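Local atomic coordinates of uncharacterized protein (Leishmania infantum, PDB entry 4TYZ), a protein that is of unknown function but carries a C-terminal GRAM domain of the PH-like class and may bind and transfer sterols. Residues E3-K8 with Q34-I39; P11-E16 with W43-S48; F55-D60 with V80-N85; N76-K81 with D97-A102. One frame throughout, in Å; residues are numbered along the deposited sequence.

Contact 1 of 4, residues E3-K8 with Q34-I39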
loop_
_atom_site.group_PDB
_atom_site.type_symbol
_atom_site.label_atom_id
_atom_site.label_comp_id
_atom_site.label_asym_id
_atom_site.label_seq_id
_atom_site.Cartn_x
_atom_site.Cartn_y
_atom_site.Cartn_z
ATOM N N GLU A 3 -8.281 2.157 11.998
ATOM C CA GLU A 3 -9.068 3.203 11.361
ATOM C C GLU A 3 -8.611 4.568 11.848
ATOM O O GLU A 3 -8.572 5.529 11.081
ATOM C CB GLU A 3 -10.558 3.011 11.647
ATOM C CG GLU A 3 -11.174 1.763 11.041
ATOM C CD GLU A 3 -10.903 0.494 11.850
ATOM O OE1 GLU A 3 -10.202 0.555 12.887
ATOM O OE2 GLU A 3 -11.401 -0.573 11.446
ATOM N N GLY A 4 -8.269 4.647 13.131
ATOM C CA GLY A 4 -7.790 5.889 13.711
ATOM C C GLY A 4 -6.496 6.347 13.067
ATOM O O GLY A 4 -6.293 7.539 12.831
ATOM N N VAL A 5 -5.607 5.401 12.773
ATOM C CA VAL A 5 -4.369 5.770 12.090
ATOM C C VAL A 5 -4.701 6.388 10.736
ATOM O O VAL A 5 -4.153 7.430 10.361
ATOM C CB VAL A 5 -3.434 4.563 11.900
ATOM C CG1 VAL A 5 -2.173 4.983 11.143
ATOM C CG2 VAL A 5 -3.072 3.967 13.248
ATOM N N PHE A 6 -5.619 5.757 10.007
ATOM C CA PHE A 6 -6.004 6.269 8.702
ATOM C C PHE A 6 -6.606 7.668 8.798
ATOM O O PHE A 6 -6.259 8.550 8.007
ATOM C CB PHE A 6 -7.004 5.335 8.017
ATOM C CG PHE A 6 -7.343 5.758 6.622
ATOM C CD1 PHE A 6 -6.424 5.595 5.605
ATOM C CD2 PHE A 6 -8.564 6.337 6.327
ATOM C CE1 PHE A 6 -6.713 6.009 4.298
ATOM C CE2 PHE A 6 -8.863 6.736 5.028
ATOM C CZ PHE A 6 -7.927 6.570 4.008
ATOM N N ARG A 7 -7.509 7.861 9.753
ATOM C CA ARG A 7 -8.222 9.126 9.842
ATOM C C ARG A 7 -7.323 10.260 10.313
ATOM O O ARG A 7 -7.540 11.413 9.952
ATOM C CB ARG A 7 -9.432 8.999 10.768
ATOM C CG ARG A 7 -10.445 7.961 10.299
ATOM C CD ARG A 7 -10.948 8.278 8.899
ATOM N NE ARG A 7 -11.858 7.239 8.420
ATOM C CZ ARG A 7 -12.230 7.090 7.152
ATOM N NH1 ARG A 7 -11.768 7.914 6.211
ATOM N NH2 ARG A 7 -13.066 6.117 6.825
ATOM N N LYS A 8 -6.319 9.936 11.114
ATOM C CA LYS A 8 -5.331 10.930 11.508
ATOM C C LYS A 8 -4.414 11.296 10.331
ATOM O O LYS A 8 -4.064 12.470 10.141
ATOM C CB LYS A 8 -4.499 10.421 12.693
ATOM C CG LYS A 8 -3.485 11.431 13.221
ATOM C CD LYS A 8 -2.953 11.023 14.585
ATOM C CE LYS A 8 -2.256 9.675 14.530
ATOM N NZ LYS A 8 -1.005 9.734 13.726
ATOM N N GLN A 34 8.209 0.009 8.447
ATOM C CA GLN A 34 7.059 -0.830 8.756
ATOM C C GLN A 34 5.808 0.023 8.916
ATOM O O GLN A 34 5.870 1.100 9.500
ATOM C CB GLN A 34 7.318 -1.631 10.031
ATOM C CG GLN A 34 6.256 -2.659 10.324
ATOM C CD GLN A 34 6.334 -3.858 9.398
ATOM O OE1 GLN A 34 7.416 -4.244 8.938
ATOM N NE2 GLN A 34 5.187 -4.463 9.134
ATOM N N GLY A 35 4.682 -0.440 8.386
ATOM C CA GLY A 35 3.463 0.341 8.505
ATOM C C GLY A 35 2.238 -0.393 8.018
ATOM O O GLY A 35 2.162 -1.624 8.093
ATOM N N TYR A 36 1.280 0.383 7.529
ATOM C CA TYR A 36 -0.013 -0.142 7.130
ATOM C C TYR A 36 -0.354 0.310 5.738
ATOM O O TYR A 36 -0.264 1.498 5.427
ATOM C CB TYR A 36 -1.113 0.335 8.072
ATOM C CG TYR A 36 -0.771 0.250 9.539
ATOM C CD1 TYR A 36 -0.725 -0.974 10.188
ATOM C CD2 TYR A 36 -0.502 1.400 10.274
ATOM C CE1 TYR A 36 -0.420 -1.047 11.542
ATOM C CE2 TYR A 36 -0.198 1.337 11.621
ATOM C CZ TYR A 36 -0.160 0.116 12.248
ATOM O OH TYR A 36 0.148 0.064 13.593
ATOM N N LEU A 37 -0.767 -0.651 4.927
ATOM C CA LEU A 37 -1.358 -0.392 3.622
ATOM C C LEU A 37 -2.864 -0.256 3.802
ATOM O O LEU A 37 -3.483 -1.121 4.414
ATOM C CB LEU A 37 -1.029 -1.538 2.668
ATOM C CG LEU A 37 -1.486 -1.312 1.238
ATOM C CD1 LEU A 37 -0.596 -0.239 0.669
ATOM C CD2 LEU A 37 -1.386 -2.609 0.430
ATOM N N PHE A 38 -3.437 0.840 3.306
ATOM C CA PHE A 38 -4.883 1.067 3.364
ATOM C C PHE A 38 -5.494 1.040 1.975
ATOM O O PHE A 38 -4.980 1.672 1.054
ATOM C CB PHE A 38 -5.204 2.420 3.999
ATOM C CG PHE A 38 -4.618 2.615 5.368
ATOM C CD1 PHE A 38 -5.304 2.191 6.493
ATOM C CD2 PHE A 38 -3.396 3.252 5.532
ATOM C CE1 PHE A 38 -4.782 2.401 7.758
ATOM C CE2 PHE A 38 -2.868 3.455 6.791
ATOM C CZ PHE A 38 -3.562 3.036 7.905
ATOM N N ILE A 39 -6.615 0.341 1.838
ATOM C CA ILE A 39 -7.330 0.274 0.574
ATOM C C ILE A 39 -8.695 0.941 0.744
ATOM O O ILE A 39 -9.477 0.559 1.615
ATOM C CB ILE A 39 -7.473 -1.174 0.115
ATOM C CG1 ILE A 39 -6.076 -1.732 -0.198
ATOM C CG2 ILE A 39 -8.396 -1.282 -1.084
ATOM C CD1 ILE A 39 -6.036 -3.202 -0.360
#

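Contact 2 of 4, residues P11-E16 with W43-S48. With EDO (1,2-ethanediol), chain C.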
loop_
_atom_site.group_PDB
_atom_site.type_symbol
_atom_site.label_atom_id
_atom_site.label_comp_id
_atom_site.label_asym_id
_atom_site.label_seq_id
_atom_site.Cartn_x
_atom_site.Cartn_y
_atom_site.Cartn_z
ATOM N N PRO A 11 -6.574 13.165 6.336
ATOM C CA PRO A 11 -7.835 13.885 6.548
ATOM C C PRO A 11 -8.488 14.312 5.237
ATOM O O PRO A 11 -9.699 14.527 5.228
ATOM C CB PRO A 11 -7.417 15.103 7.389
ATOM C CG PRO A 11 -5.980 15.275 7.132
ATOM C CD PRO A 11 -5.415 13.898 6.873
ATOM N N ASP A 12 -7.724 14.387 4.148
ATOM C CA ASP A 12 -8.317 14.699 2.852
ATOM C C ASP A 12 -9.202 13.550 2.370
ATOM O O ASP A 12 -10.059 13.745 1.502
ATOM C CB ASP A 12 -7.232 15.009 1.810
ATOM C CG ASP A 12 -6.149 13.944 1.750
ATOM O OD1 ASP A 12 -5.679 13.517 2.825
ATOM O OD2 ASP A 12 -5.750 13.551 0.633
ATOM N N LEU A 13 -9.002 12.362 2.941
ATOM C CA LEU A 13 -9.763 11.176 2.544
ATOM C C LEU A 13 -10.853 10.828 3.570
ATOM O O LEU A 13 -11.273 9.670 3.676
ATOM C CB LEU A 13 -8.818 9.980 2.345
ATOM C CG LEU A 13 -7.678 10.300 1.383
ATOM C CD1 LEU A 13 -6.802 9.041 1.188
ATOM C CD2 LEU A 13 -8.225 10.763 0.032
ATOM N N ALA A 14 -11.318 11.843 4.300
ATOM C CA ALA A 14 -12.293 11.636 5.375
ATOM C C ALA A 14 -13.639 11.085 4.896
ATOM O O ALA A 14 -14.410 10.547 5.696
ATOM C CB ALA A 14 -12.509 12.942 6.153
ATOM N N GLY A 15 -13.918 11.211 3.602
ATOM C CA GLY A 15 -15.132 10.628 3.051
ATOM C C GLY A 15 -14.952 9.237 2.476
ATOM O O GLY A 15 -15.918 8.603 2.039
ATOM N N GLU A 16 -13.710 8.765 2.450
ATOM C CA GLU A 16 -13.414 7.435 1.918
ATOM C C GLU A 16 -13.670 6.345 2.947
ATOM O O GLU A 16 -13.217 6.449 4.075
ATOM C CB GLU A 16 -11.953 7.356 1.479
ATOM C CG GLU A 16 -11.620 8.196 0.259
ATOM C CD GLU A 16 -12.193 7.593 -1.008
ATOM O OE1 GLU A 16 -11.757 6.485 -1.386
ATOM O OE2 GLU A 16 -13.086 8.220 -1.603
ATOM N N TRP A 43 -8.369 5.186 -3.376
ATOM C CA TRP A 43 -6.980 5.422 -2.971
ATOM C C TRP A 43 -6.269 4.220 -2.403
ATOM O O TRP A 43 -6.841 3.381 -1.707
ATOM C CB TRP A 43 -6.905 6.556 -1.911
ATOM C CG TRP A 43 -7.408 7.856 -2.438
ATOM C CD1 TRP A 43 -8.711 8.264 -2.496
ATOM C CD2 TRP A 43 -6.627 8.911 -3.012
ATOM N NE1 TRP A 43 -8.792 9.515 -3.073
ATOM C CE2 TRP A 43 -7.527 9.933 -3.398
ATOM C CE3 TRP A 43 -5.257 9.095 -3.234
ATOM C CZ2 TRP A 43 -7.099 11.131 -3.983
ATOM C CZ3 TRP A 43 -4.828 10.281 -3.825
ATOM C CH2 TRP A 43 -5.749 11.283 -4.196
ATOM N N LEU A 44 -4.991 4.174 -2.736
ATOM C CA LEU A 44 -4.051 3.254 -2.134
ATOM C C LEU A 44 -3.144 4.075 -1.241
ATOM O O LEU A 44 -2.463 4.977 -1.718
ATOM C CB LEU A 44 -3.244 2.530 -3.206
ATOM C CG LEU A 44 -2.199 1.622 -2.578
ATOM C CD1 LEU A 44 -2.898 0.595 -1.718
ATOM C CD2 LEU A 44 -1.342 0.966 -3.654
ATOM N N CYS A 45 -3.147 3.782 0.057
ATOM C CA CYS A 45 -2.397 4.606 1.011
ATOM C C CYS A 45 -1.489 3.772 1.887
ATOM O O CYS A 45 -1.755 2.602 2.138
ATOM C CB CYS A 45 -3.338 5.396 1.924
ATOM S SG CYS A 45 -4.617 6.297 1.035
ATOM N N PHE A 46 -0.434 4.405 2.374
ATOM C CA PHE A 46 0.458 3.762 3.331
ATOM C C PHE A 46 0.829 4.752 4.412
ATOM O O PHE A 46 1.141 5.897 4.104
ATOM C CB PHE A 46 1.727 3.240 2.643
ATOM C CG PHE A 46 2.722 2.646 3.599
ATOM C CD1 PHE A 46 2.685 1.294 3.897
ATOM C CD2 PHE A 46 3.676 3.445 4.218
ATOM C CE1 PHE A 46 3.596 0.740 4.799
ATOM C CE2 PHE A 46 4.583 2.910 5.124
ATOM C CZ PHE A 46 4.555 1.552 5.407
ATOM N N GLN A 47 0.795 4.312 5.669
ATOM C CA GLN A 47 1.322 5.100 6.785
ATOM C C GLN A 47 2.314 4.276 7.591
ATOM O O GLN A 47 2.006 3.156 7.994
ATOM C CB GLN A 47 0.186 5.590 7.695
ATOM C CG GLN A 47 0.660 6.283 8.989
ATOM C CD GLN A 47 1.458 7.540 8.717
ATOM O OE1 GLN A 47 0.980 8.458 8.048
ATOM N NE2 GLN A 47 2.678 7.594 9.239
ATOM N N SER A 48 3.494 4.839 7.844
ATOM C CA SER A 48 4.482 4.211 8.714
ATOM C C SER A 48 3.969 4.150 10.151
ATOM O O SER A 48 3.360 5.098 10.649
ATOM C CB SER A 48 5.801 4.985 8.675
ATOM O OG SER A 48 6.325 5.048 7.367
HETATM C C1 EDO C . -11.582 16.688 0.165
HETATM O O1 EDO C . -11.885 15.622 1.082
HETATM C C2 EDO C . -11.663 18.022 0.901
HETATM O O2 EDO C . -10.654 18.039 1.920
#

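Contact 3 of 4, residues F55-D60 with V80-N85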
loop_
_atom_site.group_PDB
_atom_site.type_symbol
_atom_site.label_atom_id
_atom_site.label_comp_id
_atom_site.label_asym_id
_atom_site.label_seq_id
_atom_site.Cartn_x
_atom_site.Cartn_y
_atom_site.Cartn_z
ATOM N N PHE A 55 2.228 7.781 2.097
ATOM C CA PHE A 55 1.857 8.216 0.758
ATOM C C PHE A 55 0.396 7.891 0.497
ATOM O O PHE A 55 -0.204 7.071 1.189
ATOM C CB PHE A 55 2.766 7.580 -0.331
ATOM C CG PHE A 55 2.584 6.085 -0.525
ATOM C CD1 PHE A 55 1.489 5.575 -1.218
ATOM C CD2 PHE A 55 3.534 5.189 -0.043
ATOM C CE1 PHE A 55 1.329 4.192 -1.396
ATOM C CE2 PHE A 55 3.393 3.820 -0.238
ATOM C CZ PHE A 55 2.293 3.317 -0.903
ATOM N N SER A 56 -0.169 8.548 -0.506
ATOM C CA SER A 56 -1.483 8.160 -1.011
ATOM C C SER A 56 -1.472 8.348 -2.505
ATOM O O SER A 56 -0.985 9.367 -3.004
ATOM C CB SER A 56 -2.610 8.973 -0.370
ATOM O OG SER A 56 -2.423 10.362 -0.595
ATOM N N ILE A 57 -1.994 7.359 -3.217
ATOM C CA ILE A 57 -2.030 7.416 -4.664
ATOM C C ILE A 57 -3.402 6.962 -5.138
ATOM O O ILE A 57 -3.966 6.001 -4.627
ATOM C CB ILE A 57 -0.901 6.562 -5.287
ATOM C CG1 ILE A 57 -0.969 6.632 -6.811
ATOM C CG2 ILE A 57 -0.966 5.144 -4.815
ATOM C CD1 ILE A 57 0.293 6.191 -7.470
ATOM N N GLU A 58 -3.971 7.706 -6.080
ATOM C CA GLU A 58 -5.285 7.349 -6.605
ATOM C C GLU A 58 -5.140 6.160 -7.551
ATOM O O GLU A 58 -4.134 6.053 -8.241
ATOM C CB GLU A 58 -5.901 8.548 -7.345
ATOM C CG GLU A 58 -7.280 8.991 -6.864
ATOM C CD GLU A 58 -8.434 8.284 -7.584
ATOM O OE1 GLU A 58 -8.179 7.351 -8.379
ATOM O OE2 GLU A 58 -9.608 8.667 -7.355
ATOM N N TYR A 59 -6.117 5.258 -7.592
ATOM C CA TYR A 59 -6.005 4.155 -8.544
ATOM C C TYR A 59 -5.863 4.647 -9.984
ATOM O O TYR A 59 -5.233 3.966 -10.802
ATOM C CB TYR A 59 -7.200 3.199 -8.438
ATOM C CG TYR A 59 -7.226 2.529 -7.098
ATOM C CD1 TYR A 59 -6.239 1.622 -6.737
ATOM C CD2 TYR A 59 -8.217 2.840 -6.173
ATOM C CE1 TYR A 59 -6.247 1.042 -5.468
ATOM C CE2 TYR A 59 -8.238 2.258 -4.927
ATOM C CZ TYR A 59 -7.253 1.365 -4.583
ATOM O OH TYR A 59 -7.285 0.789 -3.333
ATOM N N ASP A 60 -6.395 5.834 -10.297
ATOM C CA ASP A 60 -6.279 6.319 -11.671
ATOM C C ASP A 60 -4.883 6.890 -11.960
ATOM O O ASP A 60 -4.607 7.329 -13.078
ATOM C CB ASP A 60 -7.413 7.330 -12.024
ATOM C CG ASP A 60 -7.337 8.682 -11.286
ATOM O OD1 ASP A 60 -6.391 8.963 -10.530
ATOM O OD2 ASP A 60 -8.267 9.512 -11.516
ATOM N N VAL A 80 4.308 -1.233 -7.142
ATOM C CA VAL A 80 3.298 -0.371 -7.745
ATOM C C VAL A 80 3.970 0.632 -8.669
ATOM O O VAL A 80 4.835 1.392 -8.242
ATOM C CB VAL A 80 2.481 0.370 -6.677
ATOM C CG1 VAL A 80 1.480 1.322 -7.337
ATOM C CG2 VAL A 80 1.770 -0.624 -5.774
ATOM N N LYS A 81 3.595 0.599 -9.943
ATOM C CA LYS A 81 4.159 1.505 -10.931
ATOM C C LYS A 81 3.158 2.599 -11.239
ATOM O O LYS A 81 1.993 2.317 -11.505
ATOM C CB LYS A 81 4.530 0.758 -12.215
ATOM C CG LYS A 81 5.553 -0.352 -12.022
ATOM C CD LYS A 81 5.857 -1.044 -13.347
ATOM C CE LYS A 81 6.284 -0.038 -14.407
ATOM N NZ LYS A 81 6.480 -0.664 -15.748
ATOM N N THR A 82 3.612 3.847 -11.211
ATOM C CA THR A 82 2.699 4.952 -11.487
ATOM C C THR A 82 2.766 5.410 -12.942
ATOM O O THR A 82 3.690 5.060 -13.676
ATOM C CB THR A 82 2.979 6.158 -10.583
ATOM O OG1 THR A 82 4.163 6.827 -11.021
ATOM C CG2 THR A 82 3.175 5.707 -9.146
ATOM N N HIS A 83 1.779 6.196 -13.356
ATOM C CA HIS A 83 1.756 6.718 -14.712
ATOM C C HIS A 83 2.853 7.749 -14.929
ATOM O O HIS A 83 3.203 8.060 -16.068
ATOM C CB HIS A 83 0.389 7.322 -15.040
ATOM C CG HIS A 83 -0.651 6.295 -15.354
ATOM N ND1 HIS A 83 -0.542 5.435 -16.428
ATOM C CD2 HIS A 83 -1.812 5.979 -14.734
ATOM C CE1 HIS A 83 -1.592 4.634 -16.452
ATOM N NE2 HIS A 83 -2.378 4.941 -15.435
ATOM N N LEU A 84 3.405 8.263 -13.836
ATOM C CA LEU A 84 4.523 9.199 -13.914
ATOM C C LEU A 84 5.846 8.452 -13.833
ATOM O O LEU A 84 6.894 9.051 -13.595
ATOM C CB LEU A 84 4.430 10.245 -12.800
ATOM C CG LEU A 84 3.265 11.232 -12.917
ATOM C CD1 LEU A 84 3.251 12.200 -11.744
ATOM C CD2 LEU A 84 3.336 11.986 -14.232
ATOM N N ASN A 85 5.773 7.139 -14.038
ATOM C CA ASN A 85 6.923 6.238 -14.003
ATOM C C ASN A 85 7.686 6.208 -12.682
ATOM O O ASN A 85 8.904 6.017 -12.666
ATOM C CB ASN A 85 7.891 6.575 -15.138
ATOM C CG ASN A 85 7.306 6.271 -16.500
ATOM O OD1 ASN A 85 7.079 5.110 -16.842
ATOM N ND2 ASN A 85 7.057 7.313 -17.286
#

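Contact 4 of 4, residues N76-K81 with D97-A102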
loop_
_atom_site.group_PDB
_atom_site.type_symbol
_atom_site.label_atom_id
_atom_site.label_comp_id
_atom_site.label_asym_id
_atom_site.label_seq_id
_atom_site.Cartn_x
_atom_site.Cartn_y
_atom_site.Cartn_z
ATOM N N ASN A 76 8.186 -11.006 0.555
ATOM C CA ASN A 76 6.833 -11.048 0.012
ATOM C C ASN A 76 6.460 -9.640 -0.399
ATOM O O ASN A 76 5.902 -8.893 0.420
ATOM C CB ASN A 76 5.828 -11.555 1.054
ATOM C CG ASN A 76 5.931 -13.045 1.296
ATOM O OD1 ASN A 76 5.418 -13.845 0.515
ATOM N ND2 ASN A 76 6.584 -13.425 2.391
ATOM N N ALA A 77 6.782 -9.270 -1.638
ATOM C CA ALA A 77 6.670 -7.877 -2.059
ATOM C C ALA A 77 5.651 -7.653 -3.168
ATOM O O ALA A 77 5.328 -8.557 -3.935
ATOM C CB ALA A 77 8.030 -7.351 -2.506
ATOM N N ILE A 78 5.167 -6.419 -3.225
ATOM C CA ILE A 78 4.307 -5.938 -4.292
ATOM C C ILE A 78 4.919 -4.650 -4.820
ATOM O O ILE A 78 5.368 -3.805 -4.046
ATOM C CB ILE A 78 2.868 -5.659 -3.804
ATOM C CG1 ILE A 78 2.185 -6.969 -3.422
ATOM C CG2 ILE A 78 2.057 -4.914 -4.882
ATOM C CD1 ILE A 78 0.823 -6.782 -2.756
ATOM N N GLU A 79 4.946 -4.507 -6.136
ATOM C CA GLU A 79 5.482 -3.300 -6.747
ATOM C C GLU A 79 4.386 -2.526 -7.445
ATOM O O GLU A 79 3.624 -3.081 -8.236
ATOM C CB GLU A 79 6.582 -3.637 -7.747
ATOM C CG GLU A 79 7.762 -4.345 -7.140
ATOM C CD GLU A 79 8.767 -4.774 -8.186
ATOM O OE1 GLU A 79 9.096 -3.948 -9.065
ATOM O OE2 GLU A 79 9.215 -5.940 -8.136
ATOM N N VAL A 80 4.308 -1.233 -7.142
ATOM C CA VAL A 80 3.298 -0.371 -7.745
ATOM C C VAL A 80 3.970 0.632 -8.669
ATOM O O VAL A 80 4.835 1.392 -8.242
ATOM C CB VAL A 80 2.481 0.370 -6.677
ATOM C CG1 VAL A 80 1.480 1.322 -7.337
ATOM C CG2 VAL A 80 1.770 -0.624 -5.774
ATOM N N LYS A 81 3.595 0.599 -9.943
ATOM C CA LYS A 81 4.159 1.505 -10.931
ATOM C C LYS A 81 3.158 2.599 -11.239
ATOM O O LYS A 81 1.993 2.317 -11.505
ATOM C CB LYS A 81 4.530 0.758 -12.215
ATOM C CG LYS A 81 5.553 -0.352 -12.022
ATOM C CD LYS A 81 5.857 -1.044 -13.347
ATOM C CE LYS A 81 6.284 -0.038 -14.407
ATOM N NZ LYS A 81 6.480 -0.664 -15.748
ATOM N N ASP A 97 -0.994 -12.333 -0.779
ATOM C CA ASP A 97 -1.998 -12.750 -1.755
ATOM C C ASP A 97 -3.309 -12.007 -1.523
ATOM O O ASP A 97 -3.928 -11.513 -2.466
ATOM C CB ASP A 97 -2.222 -14.262 -1.691
ATOM C CG ASP A 97 -1.060 -15.043 -2.257
ATOM O OD1 ASP A 97 -0.265 -14.452 -3.018
ATOM O OD2 ASP A 97 -0.949 -16.247 -1.946
ATOM N N GLN A 98 -3.720 -11.921 -0.264
ATOM C CA GLN A 98 -4.952 -11.219 0.076
ATOM C C GLN A 98 -4.826 -9.736 -0.244
ATOM O O GLN A 98 -5.765 -9.134 -0.763
ATOM C CB GLN A 98 -5.306 -11.404 1.553
ATOM C CG GLN A 98 -5.821 -12.783 1.921
ATOM C CD GLN A 98 -6.062 -12.916 3.414
ATOM O OE1 GLN A 98 -5.918 -11.949 4.166
ATOM N NE2 GLN A 98 -6.429 -14.117 3.854
ATOM N N ALA A 99 -3.667 -9.154 0.064
ATOM C CA ALA A 99 -3.429 -7.732 -0.217
ATOM C C ALA A 99 -3.505 -7.483 -1.712
ATOM O O ALA A 99 -4.136 -6.526 -2.166
ATOM C CB ALA A 99 -2.067 -7.278 0.323
ATOM N N TYR A 100 -2.857 -8.352 -2.477
ATOM C CA TYR A 100 -2.802 -8.174 -3.921
ATOM C C TYR A 100 -4.209 -8.304 -4.502
ATOM O O TYR A 100 -4.611 -7.514 -5.357
ATOM C CB TYR A 100 -1.831 -9.177 -4.547
ATOM C CG TYR A 100 -1.696 -9.025 -6.037
ATOM C CD1 TYR A 100 -0.786 -8.130 -6.583
ATOM C CD2 TYR A 100 -2.469 -9.789 -6.898
ATOM C CE1 TYR A 100 -0.662 -7.988 -7.959
ATOM C CE2 TYR A 100 -2.344 -9.665 -8.266
ATOM C CZ TYR A 100 -1.448 -8.762 -8.785
ATOM O OH TYR A 100 -1.335 -8.639 -10.156
ATOM N N SER A 101 -4.968 -9.277 -4.007
ATOM C CA SER A 101 -6.346 -9.447 -4.458
ATOM C C SER A 101 -7.197 -8.226 -4.150
ATOM O O SER A 101 -8.000 -7.789 -4.980
ATOM C CB SER A 101 -6.962 -10.688 -3.823
ATOM O OG SER A 101 -6.336 -11.850 -4.339
ATOM N N ALA A 102 -7.024 -7.672 -2.954
ATOM C CA ALA A 102 -7.801 -6.500 -2.560
ATOM C C ALA A 102 -7.428 -5.295 -3.430
ATOM O O ALA A 102 -8.302 -4.533 -3.848
ATOM C CB ALA A 102 -7.596 -6.199 -1.085
#

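Contact 1 of 4, residues E3-K8 with Q34-I39
V5 and F6 form an apolar helix-on-sheet contact with Y36 and F38, laying the N-terminal helix 2-9 on the face of strand 31-39 that looks away from the C-terminal helix. The side chain of I39, which reaches helix 96-107, marks the other face. The axes of the two short segments approach to 10.2 Å at 80°, so the helix lies nearly square across the strand, and the contact rests on a few side chains. F6 and F38 carry most of it. Their side chains run past one another in opposite directions, with F6 CD1 3.5 Å from F38 CG and over one face of the F38 ring. The planes meet at 51° with centroids 5.0 Å apart, an oblique pair. F6 CB also lies over that ring as a CH-pi contact, 4.1 Å from its centroid. V5 comes in at the rim: CG1, anti to the backbone N (chi1 178°), stands near the F38 plane, 4.0 Å from CZ, and the same methyl is 4.0 Å from Y36 CD2. Behind F6, the R7 guanidinium has F6 CD2 over one of its faces, and its NH2 is hydrogen-bonded to E16 O, linking the helix to the following loop. No hydrogen bond joins the two segments. Attachment here therefore depends on dispersion and shape fit between buried aromatic rings, with the partly exposed V5 and Y36 forming the outer margin.

Contact 2 of 4, residues P11-E16 with W43-S48
W43 meets L13 and E16 where the loop after helix 2-9 folds over the start of strand 43-48. Its CB lies 4.0 Å from L13 CD1, and CG, a step further, is about equally near both L13 methyls. The five-membered ring then carries the contact: L13 CD2 sits over one face, 3.5 Å from the ring centroid and 14° off the normal, a well-centred CH-pi contact. NE1 is the nearest ring atom, 3.4 Å from L13 CD2. At the rim, CD1 has E16 OE1 in the ring plane at 3.7 Å, with the carboxylate turned 77° against the indole. Further out, CZ2 just reaches L13 CD2 at 4.2 Å, and the side chain also packs on E58 of strand 54-58. The other L13 branch, CD1, touches C45 SG at 3.5 Å. The E16 chain is bent at chi2 (-73°), and its carboxylate is hydrogen-bonded beyond the segments, OE1 to T40 OG1 and OE2 to H42 ND1. L13 and E16, the two ends of a type I turn, both direct their side chains toward the strand. The indole thus has a methyl over its face and a carboxylate oxygen at its edge, where a weak electrostatic attraction to the C-H of CD1 is likely.

Contact 3 of 4, residues F55-D60 with V80-N85
I57 and T82 make the tight part of this contact, D60 and H83 the looser margin. I57 CG1 stands anti to the backbone N (chi1 180°) and the chain stays extended, carrying CD1 to within 3.4 Å of T82 CG2. That is closer than usual for two methyls, and both residues are buried. I57 also touches L44 and I62, so this point lies in the hydrophobic interior. T82 turns its methyl to I57 and its hydroxyl the other way: OG1 is hydrogen-bonded to D86 N and receives a weak bond from L84 N. Toward solvent, D60 and H83 are both exposed and meet through one approach, D60 O lying near the imidazole plane at its edge, 3.5 Å from H83 CD2. Within its own segment D60 N is hydrogen-bonded to E58 OE1, 3.0 Å and nearly straight at 168°. The type I turn T82-N85, closed by N85 N to T82 O at 3.0 Å, begins the hairpin connection to strand 87-91. Strands 54-58 and 78-82 are far apart in sheet order yet face each other here through side chains, as in the strongly bent, barrel-like antiparallel sheet of PH-like folds, to which GRAM domains belong.

Contact 4 of 4, residues N76-K81 with D97-A102
I78 of strand 78-82 points its end at A99 and Y100 of helix 96-107, the C-terminal helix that in the PH-like fold of GRAM domains packs against the curved antiparallel sheet. The nearest CA atoms, those of I78 and Y100, are 7.5 Å apart, and the interface is small, 110 Å² summed over both segments. I78 does the reaching: its CG1 lies beside the backbone N (chi1 -68°) and chi2 is extended (172°), which sends CD1 straight toward the helix. Y100 presents itself differently. Its CG is anti to the backbone N (chi1 -178°), and the side chain slants past I78 instead of meeting it head on. The isoleucine methyl lies close to the plane of the tyrosine ring, at its edge, and the real touch is with the root of the side chain, CD1 to Y100 CB at 4.0 Å. Y100 N is equally distant from CD1, so the methyl rests against the helix surface itself.

The phenol continues away along strand 62-67, where it touches K67 and OH makes a weak hydrogen bond to I65 O. D97, one turn earlier, forms a salt bridge with K67 NZ through OD1, a second tie between the helix and that strand. F93 touches both I78 and A99, filling in beside the junction. No hydrogen bond crosses between the two segments; the junction is apolar, and the partly exposed Y100 lies at its outer side. On the buried side the A99 methyl completes it: A99 CB stands 4.3 Å from I78 CD1.

Overall arrangement
From the N terminus, residues 3-8 pair with 34-39 (contact 1), and before that loop closes 11-16 sets out toward 43-48 (contact 2), so the two contacts cross. Both place the N-terminal helix and its following loop on neighbouring strands of one sheet, with centres about 7 Å apart. Contacts 3 and 4 both open after contacts 1 and 2 have closed. Contact 3 closes the loop from 55-60 to 80-85, bringing edge strand 54-58 against strand 78-82; contact 4 starts on that strand, sharing V80 and K81, and ends on the C-terminal helix. Contacts 1 and 4 lie on opposite sides of the chain's centre, their centres about 16 Å apart, yet I39 touches A102.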